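Metallo-beta-lactamase FIM-1 (Pseudomonas aeruginosa, PDB 6V3Q) probably hydrolyses beta-lactam antibiotics to substituted beta-amino acids as a zinc-dependent class B enzyme of the metallo-beta-lactamase superfamily. Local coordinates at residues A82-G88 against M109-L115; V90-R94 against T116-H120; F196-I202 against R212-E216; I15-V19 against L154-I159; V8-F12 against Q61-W65. All coordinates share one frame; numbering follows the deposited sequence. Where two conformers were deposited one is given.

Interaction 1 of 5, residues A82-G88 against M109-L115. With ZN (zinc ion), chain C.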
# COMPACT_ATOMS: atom_id res chain seq x y z
N ALA A 82 -18.65 6.31 8.62
CA ALA A 82 -18.13 5.71 9.84
C ALA A 82 -17.22 4.53 9.52
O ALA A 82 -17.51 3.37 9.81
CB ALA A 82 -19.27 5.30 10.76
N HIS A 83 -16.09 4.85 8.90
CA HIS A 83 -14.95 3.96 8.77
C HIS A 83 -13.73 4.64 9.36
O HIS A 83 -13.73 5.85 9.61
CB HIS A 83 -14.71 3.57 7.30
CG HIS A 83 -15.58 2.45 6.83
ND1 HIS A 83 -15.65 2.06 5.51
CD2 HIS A 83 -16.42 1.63 7.50
CE1 HIS A 83 -16.49 1.05 5.39
NE2 HIS A 83 -16.98 0.77 6.58
N ASP A 84 -12.67 3.86 9.61
CA ASP A 84 -11.54 4.38 10.37
C ASP A 84 -10.66 5.33 9.58
O ASP A 84 -9.84 6.03 10.19
CB ASP A 84 -10.68 3.24 10.93
CG ASP A 84 -10.44 2.13 9.93
OD1 ASP A 84 -9.90 2.42 8.84
OD2 ASP A 84 -10.78 0.97 10.24
N ASP A 85 -10.79 5.41 8.26
CA ASP A 85 -10.05 6.43 7.54
C ASP A 85 -10.75 7.78 7.57
O ASP A 85 -10.14 8.79 7.20
CB ASP A 85 -9.80 6.01 6.09
CG ASP A 85 -11.07 5.60 5.37
OD1 ASP A 85 -12.00 5.08 6.04
OD2 ASP A 85 -11.14 5.79 4.14
N LYS A 86 -12.00 7.83 8.03
CA LYS A 86 -12.75 9.07 8.16
C LYS A 86 -13.01 9.47 9.60
O LYS A 86 -13.00 10.67 9.90
CB LYS A 86 -14.09 8.97 7.43
CG LYS A 86 -13.96 8.59 5.98
CD LYS A 86 -12.83 9.36 5.33
CE LYS A 86 -12.70 9.01 3.87
NZ LYS A 86 -11.57 9.72 3.21
N MET A 87 -13.24 8.51 10.49
CA MET A 87 -13.53 8.80 11.89
C MET A 87 -12.52 8.15 12.83
O MET A 87 -12.80 7.99 14.02
CB MET A 87 -14.94 8.35 12.26
CG MET A 87 -16.03 9.02 11.44
SD MET A 87 -17.69 8.63 12.03
CE MET A 87 -17.68 9.42 13.63
N GLY A 88 -11.34 7.79 12.32
CA GLY A 88 -10.36 7.10 13.15
C GLY A 88 -9.81 7.94 14.28
O GLY A 88 -9.40 7.40 15.31
N MET A 109 -23.59 3.76 14.05
CA MET A 109 -22.80 2.58 13.71
C MET A 109 -21.31 2.76 13.98
O MET A 109 -20.53 1.86 13.65
CB MET A 109 -23.02 2.19 12.25
CG MET A 109 -22.42 3.16 11.25
SD MET A 109 -22.61 2.60 9.54
CE MET A 109 -24.39 2.60 9.37
N ALA A 110 -20.90 3.88 14.56
CA ALA A 110 -19.50 4.09 14.91
C ALA A 110 -19.06 3.21 16.07
O ALA A 110 -17.95 2.65 16.02
CB ALA A 110 -19.24 5.57 15.22
N PRO A 111 -19.86 3.05 17.14
CA PRO A 111 -19.46 2.12 18.21
C PRO A 111 -19.20 0.69 17.75
O PRO A 111 -18.24 0.06 18.22
CB PRO A 111 -20.64 2.19 19.19
CG PRO A 111 -21.16 3.55 19.02
CD PRO A 111 -21.03 3.86 17.56
N GLN A 112 -20.03 0.17 16.84
CA GLN A 112 -19.84 -1.19 16.35
C GLN A 112 -18.54 -1.33 15.57
O GLN A 112 -17.86 -2.36 15.64
CB GLN A 112 -21.03 -1.61 15.49
CG GLN A 112 -22.26 -2.04 16.28
CD GLN A 112 -22.50 -3.53 16.22
OE1 GLN A 112 -22.32 -4.15 15.17
NE2 GLN A 112 -22.90 -4.12 17.34
N ASN A 113 -18.17 -0.29 14.81
CA ASN A 113 -16.96 -0.30 14.01
C ASN A 113 -15.72 0.10 14.81
O ASN A 113 -14.69 0.40 14.21
CB ASN A 113 -17.12 0.62 12.80
CG ASN A 113 -18.18 0.13 11.83
OD1 ASN A 113 -18.43 -1.07 11.73
ND2 ASN A 113 -18.80 1.05 11.11
N GLY A 114 -15.81 0.12 16.13
CA GLY A 114 -14.66 0.47 16.96
C GLY A 114 -14.23 1.91 16.80
O GLY A 114 -13.03 2.21 16.85
N LEU A 115 -15.18 2.82 16.62
CA LEU A 115 -14.89 4.23 16.38
C LEU A 115 -15.61 5.10 17.41
O LEU A 115 -16.66 4.72 17.94
CB LEU A 115 -15.32 4.64 14.97
CG LEU A 115 -14.65 3.89 13.81
CD1 LEU A 115 -15.36 4.18 12.50
CD2 LEU A 115 -13.17 4.25 13.72
ZN ZN C . -15.13 3.42 3.94
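Leu115 sets its CG opposite its own carbonyl carbon (chi1 -60°), and its two methyls fork onto the backbone of 82-88. CD1 comes within 3.5 Å of Ala82 C and also faces the backbone of His83, while CD2 lies 3.7 Å from Asp84 CA and reaches the Met87 carbonyl. The leucine therefore packs largely against peptide groups, and it buries more surface here than any other residue of the two segments. Asn113 brings its amide to the Ala82 carbonyl, which Leu115 CD1 also touches: ND2 donates to Ala82 O at 3.0 Å, but the N-H...O angle of 129° makes the bond weak. The same ND2 lies at the edge of the His83 ring, near its plane. Segment 82-88 carries most of the HxHxD metal-binding motif of the metallo-beta-lactamase fold, and His83 ND1 binds the zinc ion at 2.1 Å together with His81 and His145. Its other ring nitrogen, NE2, is hydrogen-bonded to Asp179, so both nitrogens are engaged and the ring rotation is fixed. The remaining contacts are apolar. Ala82 CB points at the 109-115 loop and meets Met109 CG at 3.8 Å, and Met87 CB approaches Leu115 CD1 at 4.2 Å. Farther along the Met87 chain, bent at its last torsion, CE lies 4.4 Å from Ala110 CB.

Interaction 2 of 5, residues V90-R94 against T116-H120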
# COMPACT_ATOMS: atom_id res chain seq x y z
N VAL A 90 -11.50 10.67 15.83
CA VAL A 90 -12.54 11.53 16.38
C VAL A 90 -12.26 11.86 17.84
O VAL A 90 -12.47 13.00 18.29
CB VAL A 90 -13.92 10.87 16.20
CG1 VAL A 90 -14.98 11.58 17.04
CG2 VAL A 90 -14.33 10.88 14.75
N ALA A 91 -11.77 10.88 18.60
CA ALA A 91 -11.52 11.10 20.02
C ALA A 91 -10.49 12.20 20.24
O ALA A 91 -10.63 13.01 21.17
CB ALA A 91 -11.05 9.80 20.67
N ALA A 92 -9.46 12.27 19.39
CA ALA A 92 -8.46 13.32 19.53
C ALA A 92 -9.07 14.70 19.29
O ALA A 92 -8.62 15.68 19.90
CB ALA A 92 -7.30 13.07 18.56
N LEU A 93 -10.08 14.79 18.43
CA LEU A 93 -10.74 16.07 18.20
C LEU A 93 -11.61 16.46 19.39
O LEU A 93 -11.53 17.60 19.88
CB LEU A 93 -11.58 16.00 16.92
CG LEU A 93 -10.82 15.67 15.63
CD1 LEU A 93 -11.79 15.36 14.50
CD2 LEU A 93 -9.90 16.81 15.24
N ARG A 94 -12.42 15.53 19.89
CA ARG A 94 -13.31 15.83 21.01
C ARG A 94 -12.53 16.10 22.29
O ARG A 94 -13.01 16.83 23.16
CB ARG A 94 -14.30 14.69 21.21
CG ARG A 94 -15.15 14.40 19.98
CD ARG A 94 -16.20 13.34 20.25
NE ARG A 94 -17.23 13.80 21.18
CZ ARG A 94 -18.31 13.11 21.51
NH1 ARG A 94 -18.52 11.91 20.98
NH2 ARG A 94 -19.19 13.61 22.37
N THR A 116 -15.03 6.25 17.69
CA THR A 116 -15.67 7.23 18.55
C THR A 116 -16.70 8.01 17.75
O THR A 116 -16.37 8.53 16.67
CB THR A 116 -14.65 8.18 19.16
OG1 THR A 116 -13.70 7.45 19.94
CG2 THR A 116 -15.33 9.22 20.04
N PRO A 117 -17.94 8.11 18.21
CA PRO A 117 -18.95 8.85 17.46
C PRO A 117 -18.71 10.35 17.51
O PRO A 117 -18.00 10.87 18.37
CB PRO A 117 -20.26 8.48 18.16
CG PRO A 117 -19.84 8.18 19.57
CD PRO A 117 -18.49 7.53 19.45
N ALA A 118 -19.31 11.05 16.55
CA ALA A 118 -19.32 12.50 16.60
C ALA A 118 -20.30 12.98 17.67
O ALA A 118 -21.18 12.25 18.11
CB ALA A 118 -19.67 13.09 15.24
N GLU A 119 -20.13 14.24 18.08
CA GLU A 119 -20.93 14.76 19.18
C GLU A 119 -22.32 15.17 18.73
O GLU A 119 -23.28 15.03 19.50
CB GLU A 119 -20.21 15.94 19.83
CG GLU A 119 -20.87 16.47 21.08
CD GLU A 119 -20.17 17.69 21.64
OE1 GLU A 119 -19.25 18.20 20.97
OE2 GLU A 119 -20.53 18.14 22.74
N HIS A 120 -22.47 15.67 17.51
CA HIS A 120 -23.74 16.18 17.01
C HIS A 120 -24.16 15.41 15.76
O HIS A 120 -23.33 15.07 14.91
CB HIS A 120 -23.65 17.67 16.68
CG HIS A 120 -23.40 18.54 17.87
ND1 HIS A 120 -22.20 19.17 18.10
CD2 HIS A 120 -24.21 18.89 18.91
CE1 HIS A 120 -22.27 19.87 19.22
NE2 HIS A 120 -23.48 19.71 19.73
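Arg94, Thr116 and Val90 account for most of the surface buried where helix 90-95 packs on the loop leading into edge strand 120-121 of the seven-stranded sheet, within the alpha-beta/beta-alpha metallo-beta-lactamase fold. Arg94 covers the most. Its chain runs extended through chi2 and then bends at chi3 (67°), which carries the guanidinium along the loop backbone. NH1 donates to Pro117 O at 2.9 Å with an N-H...O angle of 133°; the nitrogen stands above the carbonyl plane, so the bond is not directed at a lone pair. Glu119 CB lies over one face of the guanidinium, toward its rim, 3.6 Å from Arg94 NH2. The two end groups are of opposite charge but do not touch, since Arg94 NH2 and Glu119 OE2 remain 4.7 Å apart. Thr116 sits nearer the start of the helix, where its OG1 faces Ala91 CB at 3.6 Å and its CG2 turns to Val90. In the same loop, Ala118 packs on Phe79 and on strand 99-102, and Val90 also reaches Phe79. Val90 CG1 faces two successive carbonyls, 3.4 Å from both Thr116 O and Pro117 O, and lies 3.8 Å from Thr116 CG2.

Interaction 3 of 5, residues F196-I202 against R212-E216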
# COMPACT_ATOMS: atom_id res chain seq x y z
N PHE A 196 -24.02 19.51 -7.42
CA PHE A 196 -22.90 20.40 -7.70
C PHE A 196 -22.53 20.31 -9.18
O PHE A 196 -21.45 19.84 -9.55
CB PHE A 196 -21.70 20.06 -6.80
CG PHE A 196 -22.05 19.95 -5.34
CD1 PHE A 196 -22.39 21.07 -4.60
CD2 PHE A 196 -22.02 18.72 -4.71
CE1 PHE A 196 -22.70 20.96 -3.26
CE2 PHE A 196 -22.33 18.60 -3.37
CZ PHE A 196 -22.67 19.73 -2.64
N ALA A 197 -23.46 20.77 -10.02
CA ALA A 197 -23.31 20.62 -11.47
C ALA A 197 -22.17 21.45 -12.04
O ALA A 197 -21.72 21.17 -13.16
CB ALA A 197 -24.62 21.00 -12.16
N GLU A 198 -21.69 22.46 -11.31
CA GLU A 198 -20.66 23.35 -11.84
C GLU A 198 -19.26 23.00 -11.37
O GLU A 198 -18.29 23.40 -12.02
CB GLU A 198 -20.96 24.80 -11.44
CG GLU A 198 -22.33 25.29 -11.90
CD GLU A 198 -22.49 26.79 -11.75
OE1 GLU A 198 -23.49 27.33 -12.25
OE2 GLU A 198 -21.61 27.43 -11.14
N ALA A 199 -19.13 22.26 -10.27
CA ALA A 199 -17.81 21.99 -9.71
C ALA A 199 -16.97 21.17 -10.67
O ALA A 199 -17.41 20.15 -11.20
CB ALA A 199 -17.95 21.27 -8.37
N GLN A 200 -15.74 21.64 -10.91
CA GLN A 200 -14.81 20.98 -11.82
C GLN A 200 -13.70 20.24 -11.10
O GLN A 200 -13.02 19.42 -11.73
CB GLN A 200 -14.20 22.01 -12.78
CG GLN A 200 -15.19 22.65 -13.74
CD GLN A 200 -15.96 21.62 -14.53
OE1 GLN A 200 -15.38 20.70 -15.11
NE2 GLN A 200 -17.28 21.76 -14.56
N GLN A 201 -13.49 20.50 -9.81
CA GLN A 201 -12.44 19.85 -9.02
C GLN A 201 -13.10 18.85 -8.08
O GLN A 201 -13.79 19.23 -7.13
CB GLN A 201 -11.63 20.89 -8.25
CG GLN A 201 -10.83 21.82 -9.16
CD GLN A 201 -10.18 22.96 -8.40
OE1 GLN A 201 -10.86 23.90 -7.97
NE2 GLN A 201 -8.86 22.90 -8.24
N ILE A 202 -12.88 17.56 -8.35
CA ILE A 202 -13.50 16.47 -7.61
C ILE A 202 -12.41 15.72 -6.86
O ILE A 202 -11.42 15.28 -7.46
CB ILE A 202 -14.27 15.52 -8.56
CG1 ILE A 202 -15.19 16.32 -9.47
CG2 ILE A 202 -15.06 14.50 -7.76
CD1 ILE A 202 -16.21 17.17 -8.73
N ARG A 212 -14.58 16.00 -13.34
CA ARG A 212 -15.88 15.35 -13.31
C ARG A 212 -15.88 13.98 -13.96
O ARG A 212 -16.90 13.27 -13.87
CB ARG A 212 -16.93 16.25 -13.98
CG ARG A 212 -17.12 17.59 -13.30
CD ARG A 212 -18.24 18.40 -13.93
NE ARG A 212 -19.55 17.79 -13.72
CZ ARG A 212 -20.27 17.90 -12.61
NH1 ARG A 212 -19.80 18.60 -11.58
NH2 ARG A 212 -21.45 17.31 -12.51
N GLU A 213 -14.79 13.57 -14.61
CA GLU A 213 -14.71 12.21 -15.14
C GLU A 213 -14.73 11.17 -14.03
O GLU A 213 -15.08 10.01 -14.29
CB GLU A 213 -13.44 12.04 -15.98
CG GLU A 213 -12.14 12.13 -15.21
CD GLU A 213 -11.72 13.55 -14.91
OE1 GLU A 213 -12.42 14.49 -15.35
OE2 GLU A 213 -10.70 13.74 -14.22
N LEU A 214 -14.37 11.55 -12.80
CA LEU A 214 -14.52 10.66 -11.66
C LEU A 214 -15.98 10.28 -11.44
O LEU A 214 -16.27 9.17 -10.97
CB LEU A 214 -13.94 11.30 -10.40
CG LEU A 214 -12.42 11.41 -10.33
CD1 LEU A 214 -11.97 11.75 -8.91
CD2 LEU A 214 -11.77 10.13 -10.81
N PHE A 215 -16.91 11.18 -11.76
CA PHE A 215 -18.33 10.85 -11.70
C PHE A 215 -18.67 9.77 -12.72
O PHE A 215 -19.33 8.78 -12.40
CB PHE A 215 -19.17 12.10 -11.93
CG PHE A 215 -19.18 13.06 -10.77
CD1 PHE A 215 -19.19 14.42 -10.99
CD2 PHE A 215 -19.18 12.59 -9.47
CE1 PHE A 215 -19.19 15.31 -9.93
CE2 PHE A 215 -19.18 13.47 -8.40
CZ PHE A 215 -19.19 14.83 -8.63
N GLU A 216 -18.23 9.96 -13.97
CA GLU A 216 -18.47 8.96 -15.00
C GLU A 216 -17.87 7.61 -14.61
O GLU A 216 -18.52 6.57 -14.75
CB GLU A 216 -17.89 9.43 -16.33
CG GLU A 216 -17.88 8.36 -17.41
CD GLU A 216 -17.14 8.79 -18.66
OE1 GLU A 216 -16.82 7.92 -19.49
OE2 GLU A 216 -16.89 10.00 -18.81
O HOH W 1 -13.98 18.26 -14.88
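Arg212 and the backbone carbonyls of 196-202 supply the polar part of this contact. One nitrogen, NH1, donates twice: to Ala199 O at 2.9 Å with an N-H...O angle of 160°, and to Phe196 O, also at 2.9 Å, with an angle of 148°. The Ala199 bond lies in the guanidinium plane and meets a lone pair of the carbonyl; the Phe196 oxygen is tilted from the guanidinium plane, although NH1 stays in the carbonyl plane. NH2 is hydrogen-bonded to Ala193 O, so three carbonyls, from the last turn of helix 185-195 and the residues after it, hold the group. A bend at chi3 (66°) turns the guanidinium toward the carbonyls of 196-199. A water adds a bridge, accepting from Arg212 N at 2.8 Å and donating to Gln200 OE1.

Both guanidinium faces are covered: Ala197 O stands over the centre of one, and Phe215 CE1 over the other, nearer the rim. The Gln200 amide crosses the arginine chain, its NE2 3.6 Å from Arg212 CD.

Apolar packing centres on Ile202, whose CD1 meets Phe215 CE1 at 3.7 Å and whose CG2 lies 4.3 Å from Leu214 CD1.

Ile202 belongs to edge strand 201-203 of the five-stranded sheet and also touches Val160 of strand 159-161. Phe215, on the C-terminal helix 213-226, packs on helix 185-195, so the contact joins both helices to the sheet they cover.

Interaction 4 of 5, residues I15-V19 against L154-I159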
# COMPACT_ATOMS: atom_id res chain seq x y z
N ILE A 15 -5.07 23.33 -2.24
CA ILE A 15 -5.96 22.96 -3.34
C ILE A 15 -6.37 24.23 -4.08
O ILE A 15 -6.13 24.37 -5.28
CB ILE A 15 -7.19 22.20 -2.83
CG1 ILE A 15 -6.77 20.85 -2.25
CG2 ILE A 15 -8.21 22.02 -3.94
CD1 ILE A 15 -6.14 19.92 -3.27
N THR A 16 -7.00 25.15 -3.35
CA THR A 16 -7.22 26.51 -3.83
C THR A 16 -7.05 27.44 -2.63
O THR A 16 -6.64 27.01 -1.54
CB THR A 16 -8.60 26.65 -4.49
OG1 THR A 16 -8.70 27.92 -5.14
CG2 THR A 16 -9.71 26.54 -3.46
N GLN A 17 -7.36 28.72 -2.81
CA GLN A 17 -7.22 29.68 -1.72
C GLN A 17 -8.18 29.34 -0.59
O GLN A 17 -9.40 29.30 -0.78
CB GLN A 17 -7.47 31.10 -2.23
CG GLN A 17 -7.00 32.20 -1.27
CD GLN A 17 -8.01 32.50 -0.18
OE1 GLN A 17 -9.21 32.59 -0.43
NE2 GLN A 17 -7.52 32.67 1.05
N GLY A 18 -7.62 29.07 0.59
CA GLY A 18 -8.42 28.75 1.76
C GLY A 18 -8.86 27.31 1.87
O GLY A 18 -9.66 27.00 2.76
N VAL A 19 -8.37 26.43 1.00
CA VAL A 19 -8.78 25.02 1.00
C VAL A 19 -7.51 24.17 0.91
O VAL A 19 -6.80 24.22 -0.10
CB VAL A 19 -9.73 24.70 -0.16
CG1 VAL A 19 -10.17 23.24 -0.11
CG2 VAL A 19 -10.95 25.62 -0.13
N LEU A 154 -17.94 22.60 -1.97
CA LEU A 154 -17.53 24.00 -1.82
C LEU A 154 -17.93 24.72 -3.10
O LEU A 154 -17.08 25.01 -3.95
CB LEU A 154 -16.03 24.12 -1.53
CG LEU A 154 -15.58 23.94 -0.08
CD1 LEU A 154 -14.06 23.75 0.02
CD2 LEU A 154 -16.02 25.13 0.76
N PRO A 155 -19.23 25.01 -3.27
CA PRO A 155 -19.70 25.54 -4.56
C PRO A 155 -19.07 26.86 -4.95
O PRO A 155 -18.87 27.11 -6.15
CB PRO A 155 -21.22 25.67 -4.35
CG PRO A 155 -21.53 24.76 -3.20
CD PRO A 155 -20.33 24.83 -2.31
N GLU A 156 -18.76 27.72 -3.98
CA GLU A 156 -18.09 28.98 -4.28
C GLU A 156 -16.74 28.76 -4.95
O GLU A 156 -16.33 29.56 -5.80
CB GLU A 156 -17.93 29.81 -3.01
CG GLU A 156 -19.14 30.64 -2.64
CD GLU A 156 -19.22 30.95 -1.16
OE1 GLU A 156 -20.21 30.54 -0.52
OE2 GLU A 156 -18.30 31.60 -0.64
N GLN A 157 -16.04 27.69 -4.59
CA GLN A 157 -14.73 27.39 -5.16
C GLN A 157 -14.75 26.24 -6.15
O GLN A 157 -13.69 25.87 -6.67
CB GLN A 157 -13.72 27.09 -4.04
CG GLN A 157 -13.28 28.33 -3.25
CD GLN A 157 -13.72 28.29 -1.81
OE1 GLN A 157 -14.85 27.91 -1.50
NE2 GLN A 157 -12.83 28.70 -0.91
N GLY A 158 -15.92 25.66 -6.43
CA GLY A 158 -16.02 24.61 -7.42
C GLY A 158 -15.35 23.30 -7.03
O GLY A 158 -14.79 22.62 -7.89
N ILE A 159 -15.42 22.92 -5.75
CA ILE A 159 -14.77 21.72 -5.25
C ILE A 159 -15.82 20.81 -4.63
O ILE A 159 -16.67 21.27 -3.86
CB ILE A 159 -13.68 22.05 -4.21
CG1 ILE A 159 -12.64 23.00 -4.80
CG2 ILE A 159 -13.02 20.78 -3.70
CD1 ILE A 159 -11.68 23.55 -3.78
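Gln157 reaches across to the 16-19 turn, and its atoms meet that turn in sequence. CB lies 4.1 Å from Thr16 CG2, and CG is 4.0 Å from the same methyl. At chi2 (115°) the chain bends, swinging the amide away from Thr16: CD comes to 4.2 Å from Val19 CG2, and NE2, at the tip, packs 3.7 Å from that methyl while donating to Gln17 O. This bond is long, 3.5 Å, and weak, although its N-H...O angle of 151° is reasonable. Two hairpins are in contact here, one from each sheet of the metallo-beta-lactamase sandwich. The first turns between strands 11-16 and 19-27 through a type II turn from Thr16 to Val19, with a classic beta bulge at Ile15 and Thr16; the second joins strands 151-154 and 159-161 and carries a G1 bulge at Gly158 and Ile159. Leu154 O accepts from both Gln157 N and Ile159 N. The rest of the contact is apolar. Val19 meets Leu154 tip to tip, CG2 to CD1, at 3.6 Å. Ile159 CD1 inserts among three residues, 3.6 Å from Thr16 CG2 and 3.8 Å from Ile15 CG2, and it also reaches Val19 CG1.

Interaction 5 of 5, residues V8-F12 against Q61-W65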
# COMPACT_ATOMS: atom_id res chain seq x y z
N VAL A 8 4.89 7.74 8.40
CA VAL A 8 5.22 8.91 7.58
C VAL A 8 4.34 10.07 8.01
O VAL A 8 3.14 9.88 8.27
CB VAL A 8 5.06 8.59 6.08
CG1 VAL A 8 3.92 7.60 5.88
CG2 VAL A 8 4.81 9.85 5.27
N PRO A 9 4.88 11.29 8.13
CA PRO A 9 4.06 12.42 8.56
C PRO A 9 2.96 12.77 7.57
O PRO A 9 3.08 12.53 6.36
CB PRO A 9 5.08 13.57 8.68
CG PRO A 9 6.25 13.14 7.85
CD PRO A 9 6.30 11.65 7.97
N VAL A 10 1.88 13.33 8.10
CA VAL A 10 0.75 13.74 7.27
C VAL A 10 1.17 14.90 6.37
O VAL A 10 1.80 15.85 6.83
CB VAL A 10 -0.45 14.11 8.15
CG1 VAL A 10 -1.65 14.51 7.30
CG2 VAL A 10 -0.81 12.97 9.09
N THR A 11 0.82 14.81 5.09
CA THR A 11 1.14 15.85 4.13
C THR A 11 -0.05 16.78 3.92
O THR A 11 -1.20 16.35 3.95
CB THR A 11 1.58 15.25 2.79
OG1 THR A 11 0.53 14.42 2.27
CG2 THR A 11 2.84 14.41 2.95
N PHE A 12 0.25 18.05 3.71
CA PHE A 12 -0.76 19.08 3.47
C PHE A 12 -0.46 19.77 2.16
O PHE A 12 0.67 20.25 1.95
CB PHE A 12 -0.80 20.09 4.62
CG PHE A 12 -0.96 19.48 5.98
CD1 PHE A 12 -2.21 19.23 6.51
CD2 PHE A 12 0.16 19.14 6.73
CE1 PHE A 12 -2.36 18.66 7.76
CE2 PHE A 12 0.02 18.57 7.98
CZ PHE A 12 -1.24 18.33 8.49
N GLN A 61 -1.53 15.41 14.42
CA GLN A 61 -0.67 16.20 13.54
C GLN A 61 -1.47 17.27 12.82
O GLN A 61 -1.01 18.42 12.69
CB GLN A 61 0.03 15.29 12.53
CG GLN A 61 1.10 14.39 13.12
CD GLN A 61 1.65 13.41 12.10
OE1 GLN A 61 2.04 13.80 11.00
NE2 GLN A 61 1.67 12.14 12.46
N ILE A 62 -2.66 16.92 12.34
CA ILE A 62 -3.49 17.88 11.61
C ILE A 62 -3.89 19.03 12.52
O ILE A 62 -3.85 20.20 12.12
CB ILE A 62 -4.72 17.17 11.01
CG1 ILE A 62 -4.29 16.04 10.08
CG2 ILE A 62 -5.61 18.17 10.28
CD1 ILE A 62 -5.44 15.19 9.58
N ILE A 63 -4.28 18.72 13.75
CA ILE A 63 -4.63 19.76 14.72
C ILE A 63 -3.45 20.69 14.95
O ILE A 63 -3.58 21.91 14.93
CB ILE A 63 -5.10 19.12 16.04
CG1 ILE A 63 -6.43 18.38 15.84
CG2 ILE A 63 -5.21 20.17 17.14
CD1 ILE A 63 -6.82 17.53 17.03
N GLU A 64 -2.27 20.10 15.17
CA GLU A 64 -1.08 20.91 15.47
C GLU A 64 -0.67 21.74 14.26
O GLU A 64 -0.26 22.90 14.41
CB GLU A 64 0.06 20.00 15.92
CG GLU A 64 0.82 20.50 17.14
CD GLU A 64 -0.03 20.56 18.40
OE1 GLU A 64 0.43 21.15 19.40
OE2 GLU A 64 -1.15 20.02 18.41
N TRP A 65 -0.78 21.17 13.06
CA TRP A 65 -0.44 21.92 11.85
C TRP A 65 -1.38 23.10 11.65
O TRP A 65 -0.96 24.17 11.21
CB TRP A 65 -0.48 20.99 10.64
CG TRP A 65 -0.35 21.70 9.32
CD1 TRP A 65 0.80 21.98 8.65
CD2 TRP A 65 -1.42 22.21 8.52
NE1 TRP A 65 0.52 22.64 7.48
CE2 TRP A 65 -0.84 22.80 7.38
CE3 TRP A 65 -2.81 22.24 8.66
CZ2 TRP A 65 -1.60 23.39 6.37
CZ3 TRP A 65 -3.56 22.84 7.66
CH2 TRP A 65 -2.95 23.41 6.53
O HOH W 2 2.43 9.89 10.74
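The extended backbone of 8-12, entering strand 11-16, passes helix 56-68 with Val10 CA and Gln61 CA 6.9 Å apart, and Val10 N donates to the Gln61 side chain. That bond to OE1 measures 2.9 Å and is nearly straight; the nitrogen is tilted somewhat from the amide plane. The other end of the amide is held too, because Gln61 NE2 donates to a water that in turn donates to Val8 O. Both ends being engaged settles the rotation of the amide. Farther along the strand, Phe12 and Trp65 form a face-to-face stack: the phenyl and the five-membered ring of the indole have centroids 3.6 Å apart and planes at 6°. A chi1 of 171° points the Trp65 side chain toward Phe12, and chi2 (90°) turns the indole to lie flat on the phenyl, Phe12 CE2 coming within 3.4 Å of Trp65 CG. Phe12 CB adds an off-centre CH-pi contact to the six-membered ring. Ile62 CG1 packs 4.1 Å from Val10 CG1 and 4.0 Å from Phe12 CE1. Trp20 meets the indole edge-to-face. Such packing of a helix on the outer face of a sheet belongs to the alpha-beta/beta-alpha sandwich of metallo-beta-lactamases.

Interactions 1 and 2 are neighbours, centres about 10 Å apart, with segments that alternate along the chain; Met87 CE joins them, 3.4 Å from Thr116 O. Only interaction 1 holds a zinc ligand, and in interaction 2 the Val90 side chain is about 13 Å from the metal. Interaction 2 also meets interaction 5, Leu93 CD2 lying 3.6 Å from Ile63 CD1, so helices 56-68 and 90-95 pack together. Interaction 5 shares strand 11-16 with interaction 4, about 20 Å away between centres. Interaction 4 touches interaction 3 through a probable hydrogen bond, Gln201 N to Gly158 O at 3.1 Å. Interactions 3 and 4 lie across the chain's centre from interaction 1, centres about 27 Å from it.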